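Local coordinates for exopolygalacturonate lyase (Vibrio vulnificus, PDB 5A29), which probably cleaves polygalacturonate, the backbone of pectin, by beta-elimination, as a manganese-binding member of polysaccharide lyase family 2, at residues L364-L369 and G376-I381; Y443-L448 and P483-F488. One frame throughout, in Å; residues are numbered along the deposited sequence.

Interaction 1: L364-L369 and G376-I381; sequences LNFYRL and GTIKPI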
ATOM      1  N   LEU A 364      -3.480  -7.715 -17.864  1.00 17.12           N
ATOM      2  CA  LEU A 364      -4.351  -8.345 -18.812  1.00 16.29           C
ATOM      3  C   LEU A 364      -4.475  -9.840 -18.568  1.00 18.06           C
ATOM      4  O   LEU A 364      -5.579 -10.428 -18.671  1.00 17.19           O
ATOM      5  CB  LEU A 364      -3.889  -8.073 -20.272  1.00 17.40           C
ATOM      6  CG  LEU A 364      -4.111  -6.611 -20.770  1.00 22.22           C
ATOM      7  CD1 LEU A 364      -3.496  -6.438 -22.173  1.00 23.99           C
ATOM      8  CD2 LEU A 364      -5.607  -6.347 -20.735  1.00 24.42           C
ATOM      9  N   ASN A 365      -3.334 -10.455 -18.295  1.00 16.54           N
ATOM     10  CA  ASN A 365      -3.307 -11.955 -18.177  1.00 17.60           C
ATOM     11  C   ASN A 365      -4.035 -12.368 -16.887  1.00 18.65           C
ATOM     12  O   ASN A 365      -4.716 -13.378 -16.875  1.00 18.62           O
ATOM     13  CB  ASN A 365      -1.848 -12.406 -18.160  1.00 17.65           C
ATOM     14  CG  ASN A 365      -1.261 -12.388 -19.587  1.00 19.73           C
ATOM     15  OD1 ASN A 365      -1.994 -12.625 -20.494  1.00 25.63           O
ATOM     16  ND2 ASN A 365       0.006 -12.193 -19.751  1.00 22.49           N
ATOM     17  N   PHE A 366      -3.943 -11.532 -15.860  1.00 17.24           N
ATOM     18  CA  PHE A 366      -4.760 -11.804 -14.618  1.00 15.51           C
ATOM     19  C   PHE A 366      -6.228 -11.679 -14.888  1.00 18.03           C
ATOM     20  O   PHE A 366      -7.018 -12.595 -14.555  1.00 16.81           O
ATOM     21  CB  PHE A 366      -4.375 -10.820 -13.522  1.00 16.87           C
ATOM     22  CG  PHE A 366      -5.215 -10.979 -12.257  1.00 16.86           C
ATOM     23  CD1 PHE A 366      -5.044 -12.129 -11.448  1.00 17.55           C
ATOM     24  CD2 PHE A 366      -6.283 -10.093 -11.996  1.00 17.62           C
ATOM     25  CE1 PHE A 366      -5.890 -12.322 -10.324  1.00 20.31           C
ATOM     26  CE2 PHE A 366      -7.071 -10.259 -10.851  1.00 16.84           C
ATOM     27  CZ  PHE A 366      -6.878 -11.382 -10.022  1.00 18.16           C
ATOM     28  N   TYR A 367      -6.649 -10.533 -15.473  1.00 16.61           N
ATOM     29  CA  TYR A 367      -8.094 -10.379 -15.672  1.00 17.29           C
ATOM     30  C   TYR A 367      -8.691 -11.338 -16.700  1.00 18.61           C
ATOM     31  O   TYR A 367      -9.863 -11.661 -16.629  1.00 17.41           O
ATOM     32  CB  TYR A 367      -8.478  -8.919 -15.934  1.00 16.39           C
ATOM     33  CG  TYR A 367      -8.249  -8.051 -14.709  1.00 17.50           C
ATOM     34  CD1 TYR A 367      -9.152  -8.104 -13.632  1.00 19.81           C
ATOM     35  CD2 TYR A 367      -7.163  -7.207 -14.605  1.00 16.96           C
ATOM     36  CE1 TYR A 367      -8.990  -7.320 -12.515  1.00 20.95           C
ATOM     37  CE2 TYR A 367      -6.990  -6.387 -13.461  1.00 16.70           C
ATOM     38  CZ  TYR A 367      -7.913  -6.432 -12.440  1.00 19.58           C
ATOM     39  OH  TYR A 367      -7.753  -5.705 -11.262  1.00 20.28           O
ATOM     40  N   ARG A 368      -7.898 -11.825 -17.676  1.00 17.32           N
ATOM     41  CA  ARG A 368      -8.478 -12.809 -18.591  1.00 17.28           C
ATOM     42  C   ARG A 368      -8.881 -14.069 -17.851  1.00 18.39           C
ATOM     43  O   ARG A 368      -9.813 -14.729 -18.263  1.00 18.87           O
ATOM     44  CB  ARG A 368      -7.459 -13.212 -19.713  1.00 18.84           C
ATOM     45  CG  ARG A 368      -7.163 -12.041 -20.637  1.00 20.22           C
ATOM     46  CD  ARG A 368      -6.181 -12.467 -21.783  1.00 23.36           C
ATOM     47  NE  ARG A 368      -6.110 -11.393 -22.789  1.00 24.66           N
ATOM     48  CZ  ARG A 368      -5.510 -11.532 -23.977  1.00 34.96           C
ATOM     49  NH1 ARG A 368      -4.941 -12.700 -24.323  1.00 32.85           N
ATOM     50  NH2 ARG A 368      -5.546 -10.549 -24.865  1.00 31.05           N
ATOM     51  N   LEU A 369      -8.194 -14.389 -16.777  1.00 17.09           N
ATOM     52  CA  LEU A 369      -8.467 -15.632 -16.003  1.00 18.11           C
ATOM     53  C   LEU A 369      -9.489 -15.388 -14.873  1.00 21.98           C
ATOM     54  O   LEU A 369     -10.262 -16.269 -14.558  1.00 22.09           O
ATOM     55  CB  LEU A 369      -7.158 -16.093 -15.310  1.00 19.03           C
ATOM     56  CG  LEU A 369      -6.036 -16.474 -16.293  1.00 19.52           C
ATOM     57  CD1 LEU A 369      -4.855 -16.947 -15.426  1.00 21.65           C
ATOM     58  CD2 LEU A 369      -6.576 -17.595 -17.166  1.00 22.30           C
ATOM     59  N   GLY A 376     -18.903  -8.070 -12.824  1.00 19.52           N
ATOM     60  CA  GLY A 376     -17.847  -7.229 -12.284  1.00 18.68           C
ATOM     61  C   GLY A 376     -17.100  -7.885 -11.145  1.00 21.76           C
ATOM     62  O   GLY A 376     -16.352  -7.211 -10.456  1.00 24.85           O
ATOM     63  N   THR A 377     -17.175  -9.211 -10.987  1.00 18.43           N
ATOM     64  CA  THR A 377     -16.473  -9.808  -9.850  1.00 17.67           C
ATOM     65  C   THR A 377     -15.119 -10.375 -10.266  1.00 17.89           C
ATOM     66  O   THR A 377     -14.907 -10.551 -11.466  1.00 17.86           O
ATOM     67  CB  THR A 377     -17.276 -10.919  -9.160  1.00 20.65           C
ATOM     68  OG1 THR A 377     -17.662 -11.861 -10.162  1.00 21.51           O
ATOM     69  CG2 THR A 377     -18.550 -10.298  -8.509  1.00 22.95           C
ATOM     70  N   ILE A 378     -14.265 -10.638  -9.265  1.00 17.88           N
ATOM     71  CA  ILE A 378     -12.921 -11.229  -9.450  1.00 18.27           C
ATOM     72  C   ILE A 378     -13.001 -12.640  -8.801  1.00 17.32           C
ATOM     73  O   ILE A 378     -13.297 -12.732  -7.596  1.00 19.86           O
ATOM     74  CB  ILE A 378     -11.825 -10.414  -8.744  1.00 19.90           C
ATOM     75  CG1 ILE A 378     -11.778  -8.924  -9.182  1.00 24.83           C
ATOM     76  CG2 ILE A 378     -10.421 -11.082  -8.944  1.00 21.25           C
ATOM     77  CD1 ILE A 378     -11.884  -8.807 -10.630  1.00 33.96           C
ATOM     78  N   LYS A 379     -12.826 -13.698  -9.581  1.00 19.96           N
ATOM     79  CA  LYS A 379     -12.810 -15.087  -9.027  1.00 20.93           C
ATOM     80  C   LYS A 379     -11.542 -15.378  -8.225  1.00 21.74           C
ATOM     81  O   LYS A 379     -10.461 -14.881  -8.598  1.00 19.95           O
ATOM     82  CB  LYS A 379     -12.860 -16.069 -10.211  1.00 25.27           C
ATOM     83  CG  LYS A 379     -14.171 -15.948 -10.965  1.00 29.16           C
ATOM     84  CD  LYS A 379     -14.175 -16.901 -12.145  1.00 32.82           C
ATOM     85  CE  LYS A 379     -13.462 -16.258 -13.330  1.00 40.81           C
ATOM     86  NZ  LYS A 379     -14.101 -16.648 -14.622  1.00 52.60           N
ATOM     87  N   PRO A 380     -11.632 -16.271  -7.182  1.00 20.44           N
ATOM     88  CA  PRO A 380     -10.439 -16.705  -6.443  1.00 19.65           C
ATOM     89  C   PRO A 380      -9.727 -17.841  -7.221  1.00 21.52           C
ATOM     90  O   PRO A 380     -10.220 -18.991  -7.300  1.00 21.55           O
ATOM     91  CB  PRO A 380     -11.014 -17.243  -5.100  1.00 18.05           C
ATOM     92  CG  PRO A 380     -12.380 -17.775  -5.494  1.00 18.62           C
ATOM     93  CD  PRO A 380     -12.883 -16.831  -6.593  1.00 19.97           C
ATOM     94  N   ILE A 381      -8.529 -17.537  -7.730  1.00 19.45           N
ATOM     95  CA  ILE A 381      -7.915 -18.442  -8.653  1.00 16.28           C
ATOM     96  C   ILE A 381      -6.446 -18.686  -8.312  1.00 17.05           C
ATOM     97  O   ILE A 381      -5.811 -17.897  -7.575  1.00 16.26           O
ATOM     98  CB  ILE A 381      -7.981 -17.879 -10.127  1.00 17.22           C
ATOM     99  CG1 ILE A 381      -7.234 -16.506 -10.263  1.00 19.87           C
ATOM    100  CG2 ILE A 381      -9.401 -17.890 -10.680  1.00 20.39           C
ATOM    101  CD1 ILE A 381      -6.759 -16.271 -11.711  1.00 21.09           C
TER
HETATM  102  O   HOH W   1     -12.810 -15.114 -16.492  1.00 52.92           O
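Lys379 NZ donates to a water at 2.7 Å, and the same water lies 3.4 Å from Leu369 O, a weak second bond for which other acceptors compete, so the water is at most a loose bridge from the lysine to the last turn of helix 353-370. The lysine chain is bent near its end, and its CE lies 3.4 Å from Leu369 O. Apart from this polar edge the contact is apolar and largely buried, with 287 Å² of surface buried between the two segments.

Ile378 divides its two branches between two rings. CG2 stands anti to the backbone N and CG1 beside it (chi1 -56°). This brings CG2 obliquely to the outer end of the Phe366 ring, 3.7 Å from CZ, while CD1 comes to the edge of the Tyr367 ring, near its plane and 3.8 Å from CE1. The two aromatics are packed against each other along the helix: Phe366 CD2 sits 3.7 Å above the plane of the Tyr367 ring, over its centre, and Tyr367 CD2 meets the Phe366 ring edge. Farther along the chain, Ile381 holds CG1 between its backbone N and carbonyl carbon (chi1 60°), and CD1 reaches Leu369 CB at 3.6 Å, with Phe366 CE1 a looser neighbour at 4.3 Å.

A short beta hairpin, weakly bonded in its second strand, leaves the end of the helix and brings residues 378-381 back against it. Gly376 and Thr377 both face Asn372 in a G1 beta bulge; Lys379 and Ala370 share a backbone hydrogen bond. Around this unit, Phe366 and Tyr367 pack on Val336 of helix 331-349, Ile378 and Phe366 touch Asp332 of the same helix, and Tyr367 also meets Leu435 and Met439 of helix 430-442.

Interaction 2: Y443-L448 and P483-F488; sequences YGWGSL and PEYLEF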
ATOM      1  N   TYR A 443     -19.715  -0.440 -11.136  1.00 17.35           N
ATOM      2  CA  TYR A 443     -19.655   0.454 -10.020  1.00 19.06           C
ATOM      3  C   TYR A 443     -20.796   1.536 -10.037  1.00 20.30           C
ATOM      4  O   TYR A 443     -20.829   2.394  -9.157  1.00 22.99           O
ATOM      5  CB  TYR A 443     -18.278   1.135  -9.894  1.00 18.17           C
ATOM      6  CG  TYR A 443     -17.266   0.215  -9.222  1.00 24.61           C
ATOM      7  CD1 TYR A 443     -17.482  -0.164  -7.911  1.00 30.78           C
ATOM      8  CD2 TYR A 443     -16.107  -0.258  -9.874  1.00 29.36           C
ATOM      9  CE1 TYR A 443     -16.616  -0.977  -7.219  1.00 36.23           C
ATOM     10  CE2 TYR A 443     -15.199  -1.082  -9.154  1.00 30.45           C
ATOM     11  CZ  TYR A 443     -15.508  -1.485  -7.856  1.00 37.49           C
ATOM     12  OH  TYR A 443     -14.765  -2.397  -7.074  1.00 38.21           O
ATOM     13  N   GLY A 444     -21.668   1.504 -11.028  1.00 20.45           N
ATOM     14  CA  GLY A 444     -22.800   2.430 -11.055  1.00 22.09           C
ATOM     15  C   GLY A 444     -22.426   3.769 -11.676  1.00 22.94           C
ATOM     16  O   GLY A 444     -23.173   4.710 -11.580  1.00 24.37           O
ATOM     17  N   TRP A 445     -21.309   3.880 -12.398  1.00 19.45           N
ATOM     18  CA  TRP A 445     -20.887   5.199 -12.946  1.00 20.31           C
ATOM     19  C   TRP A 445     -21.687   5.618 -14.164  1.00 22.52           C
ATOM     20  O   TRP A 445     -21.584   6.792 -14.599  1.00 22.48           O
ATOM     21  CB  TRP A 445     -19.417   5.091 -13.450  1.00 19.13           C
ATOM     22  CG  TRP A 445     -18.320   5.153 -12.410  1.00 15.95           C
ATOM     23  CD1 TRP A 445     -18.304   4.651 -11.126  1.00 18.17           C
ATOM     24  CD2 TRP A 445     -17.080   5.760 -12.621  1.00 17.54           C
ATOM     25  NE1 TRP A 445     -17.070   4.930 -10.534  1.00 17.35           N
ATOM     26  CE2 TRP A 445     -16.313   5.600 -11.459  1.00 17.57           C
ATOM     27  CE3 TRP A 445     -16.549   6.471 -13.706  1.00 16.78           C
ATOM     28  CZ2 TRP A 445     -15.001   6.111 -11.336  1.00 17.81           C
ATOM     29  CZ3 TRP A 445     -15.263   6.983 -13.593  1.00 18.30           C
ATOM     30  CH2 TRP A 445     -14.518   6.819 -12.428  1.00 18.74           C
ATOM     31  N   GLY A 446     -22.369   4.648 -14.789  1.00 21.27           N
ATOM     32  CA  GLY A 446     -22.969   4.846 -16.117  1.00 23.37           C
ATOM     33  C   GLY A 446     -22.056   4.285 -17.228  1.00 26.23           C
ATOM     34  O   GLY A 446     -21.387   3.273 -17.021  1.00 23.12           O
ATOM     35  N   SER A 447     -22.021   4.933 -18.397  1.00 24.20           N
ATOM     36  CA  SER A 447     -21.289   4.437 -19.592  1.00 22.22           C
ATOM     37  C   SER A 447     -20.132   5.318 -19.988  1.00 23.64           C
ATOM     38  O   SER A 447     -20.344   6.520 -20.388  1.00 22.80           O
ATOM     39  CB  SER A 447     -22.214   4.340 -20.836  1.00 27.41           C
ATOM     40  OG  SER A 447     -23.269   3.476 -20.465  1.00 32.37           O
ATOM     41  N   LEU A 448     -18.929   4.725 -20.058  1.00 20.15           N
ATOM     42  CA  LEU A 448     -17.783   5.519 -20.495  1.00 19.67           C
ATOM     43  C   LEU A 448     -17.899   5.664 -22.033  1.00 24.37           C
ATOM     44  O   LEU A 448     -17.349   6.618 -22.589  1.00 25.60           O
ATOM     45  CB  LEU A 448     -16.446   4.854 -20.255  1.00 20.06           C
ATOM     46  CG  LEU A 448     -16.138   4.381 -18.822  1.00 20.82           C
ATOM     47  CD1 LEU A 448     -14.688   3.965 -18.723  1.00 20.52           C
ATOM     48  CD2 LEU A 448     -16.458   5.475 -17.791  1.00 19.48           C
ATOM     49  N   PRO A 483     -14.819  17.035 -20.325  1.00 27.99           N
ATOM     50  CA  PRO A 483     -15.253  17.722 -19.092  1.00 26.82           C
ATOM     51  C   PRO A 483     -16.380  17.031 -18.335  1.00 22.14           C
ATOM     52  O   PRO A 483     -16.559  17.288 -17.150  1.00 24.22           O
ATOM     53  CB  PRO A 483     -15.707  19.127 -19.606  1.00 29.70           C
ATOM     54  CG  PRO A 483     -16.174  18.857 -21.018  1.00 36.56           C
ATOM     55  CD  PRO A 483     -15.180  17.811 -21.546  1.00 31.10           C
ATOM     56  N   GLU A 484     -17.173  16.200 -18.968  1.00 21.10           N
ATOM     57  CA  GLU A 484     -18.073  15.362 -18.213  1.00 22.47           C
ATOM     58  C   GLU A 484     -17.425  14.634 -17.003  1.00 19.94           C
ATOM     59  O   GLU A 484     -18.110  14.447 -15.985  1.00 19.65           O
ATOM     60  CB  GLU A 484     -18.720  14.293 -19.076  1.00 28.86           C
ATOM     61  CG  GLU A 484     -19.648  14.845 -20.175  1.00 37.29           C
ATOM     62  CD  GLU A 484     -18.925  15.326 -21.458  1.00 41.03           C
ATOM     63  OE1 GLU A 484     -17.664  15.358 -21.568  1.00 29.98           O
ATOM     64  OE2 GLU A 484     -19.669  15.698 -22.394  1.00 58.26           O
ATOM     65  N   TYR A 485     -16.164  14.189 -17.113  1.00 19.06           N
ATOM     66  CA  TYR A 485     -15.538  13.481 -15.987  1.00 18.75           C
ATOM     67  C   TYR A 485     -15.319  14.445 -14.823  1.00 20.17           C
ATOM     68  O   TYR A 485     -15.279  14.034 -13.657  1.00 18.33           O
ATOM     69  CB  TYR A 485     -14.167  12.905 -16.383  1.00 16.77           C
ATOM     70  CG  TYR A 485     -14.401  11.653 -17.218  1.00 16.61           C
ATOM     71  CD1 TYR A 485     -14.913  10.498 -16.634  1.00 20.61           C
ATOM     72  CD2 TYR A 485     -14.128  11.662 -18.597  1.00 19.53           C
ATOM     73  CE1 TYR A 485     -15.202   9.369 -17.387  1.00 19.08           C
ATOM     74  CE2 TYR A 485     -14.370  10.554 -19.372  1.00 17.92           C
ATOM     75  CZ  TYR A 485     -14.886   9.395 -18.741  1.00 20.98           C
ATOM     76  OH  TYR A 485     -15.144   8.298 -19.491  1.00 22.53           O
ATOM     77  N   LEU A 486     -15.117  15.718 -15.129  1.00 21.08           N
ATOM     78  CA  LEU A 486     -14.927  16.692 -14.025  1.00 24.16           C
ATOM     79  C   LEU A 486     -16.256  17.037 -13.370  1.00 24.23           C
ATOM     80  O   LEU A 486     -16.273  17.316 -12.175  1.00 25.00           O
ATOM     81  CB  LEU A 486     -14.306  17.988 -14.548  1.00 25.09           C
ATOM     82  CG  LEU A 486     -12.871  17.803 -15.036  1.00 31.86           C
ATOM     83  CD1 LEU A 486     -12.308  19.185 -15.362  1.00 35.67           C
ATOM     84  CD2 LEU A 486     -12.039  17.121 -13.978  1.00 37.33           C
ATOM     85  N   GLU A 487     -17.319  17.123 -14.153  1.00 21.38           N
ATOM     86  CA  GLU A 487     -18.687  17.246 -13.576  1.00 22.80           C
ATOM     87  C   GLU A 487     -18.990  16.103 -12.603  1.00 22.71           C
ATOM     88  O   GLU A 487     -19.473  16.284 -11.474  1.00 18.46           O
ATOM     89  CB  GLU A 487     -19.751  17.232 -14.674  1.00 26.34           C
ATOM     90  CG  GLU A 487     -21.160  17.476 -14.137  1.00 34.01           C
ATOM     91  CD  GLU A 487     -22.234  17.699 -15.216  1.00 48.08           C
ATOM     92  OE1 GLU A 487     -21.915  17.671 -16.432  1.00 51.56           O
ATOM     93  OE2 GLU A 487     -23.429  17.834 -14.844  1.00 54.35           O
ATOM     94  N   PHE A 488     -18.722  14.887 -13.098  1.00 20.15           N
ATOM     95  CA  PHE A 488     -18.892  13.667 -12.307  1.00 17.61           C
ATOM     96  C   PHE A 488     -18.039  13.680 -11.035  1.00 18.30           C
ATOM     97  O   PHE A 488     -18.547  13.367  -9.937  1.00 19.77           O
ATOM     98  CB  PHE A 488     -18.541  12.452 -13.195  1.00 18.06           C
ATOM     99  CG  PHE A 488     -18.581  11.122 -12.459  1.00 16.84           C
ATOM    100  CD1 PHE A 488     -19.778  10.490 -12.248  1.00 17.36           C
ATOM    101  CD2 PHE A 488     -17.364  10.494 -12.080  1.00 17.37           C
ATOM    102  CE1 PHE A 488     -19.844   9.233 -11.631  1.00 18.82           C
ATOM    103  CE2 PHE A 488     -17.403   9.245 -11.430  1.00 18.36           C
ATOM    104  CZ  PHE A 488     -18.634   8.611 -11.212  1.00 17.66           C
TER
HETATM  105  O   HOH W   2     -15.222   8.281 -21.978  1.00 23.76           O
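Two different first torsions bring the central rings together: Phe488 CG stands anti to its backbone N (chi1 176°), whereas Trp445 CG stands anti to its carbonyl carbon (chi1 -79°), and the side chains cross at about a right angle. They join the opening turns of helix 484-500 to the segment that follows helix 430-442. That helix ends in a Schellman motif, with Gly444 at positive phi, and the chain then enters strand 446-447, paired antiparallel with 457-458.

The outer end of Phe488 lies over one face of the indole. Its CE2 stands 3.5 Å above the plane, over the ring centre, and its CZ approaches Trp445 CD2 to 3.5 Å. With centroids 4.6 Å apart and planes meeting at 43°, the phenyl ring and the six-membered ring of the indole form an oblique aromatic pair. Tyr485, one turn earlier on the helix, comes instead to the indole's edge, its CE1 a loose 4.5 Å from Trp445 CZ3. The polar side of the tryptophan is fixed elsewhere, by a hydrogen bond between its NE1 and Glu414. Leu476 of helix 467-480 and Thr440 of helix 430-442 also touch the indole, while Leu458 of the paired strand packs on both Tyr485 and Phe488.

The contact finishes at Leu448, whose side chain crosses Tyr485 at about a right angle and places CD2 3.5 Å from the phenol OH. A water in the plane of the phenol ring bridges the Leu448 carbonyl and the Tyr485 hydroxyl: it donates to Leu448 O at 2.8 Å and is hydrogen-bonded to Tyr485 OH at a short 2.5 Å.

From the N terminus, the chain first reaches interaction 1, a short-range closure in which helix 353-370 meets the second strand of the hairpin that follows it, and the residues after that strand, with six residues between the segments. It is complete before interaction 2 opens, so the two lie in series and neither nest nor cross. Interaction 2 closes a longer loop, whose 34 intervening residues include strand 457-458 and helix 467-480, and ties the exit of helix 430-442 to the start of helix 484-500. The centres of interactions 1 and 2 are about 24 Å apart, their nearest atoms about 6 Å. Helix 430-442 is shared, packing on Tyr367 of interaction 1 and on Leu448 of interaction 2.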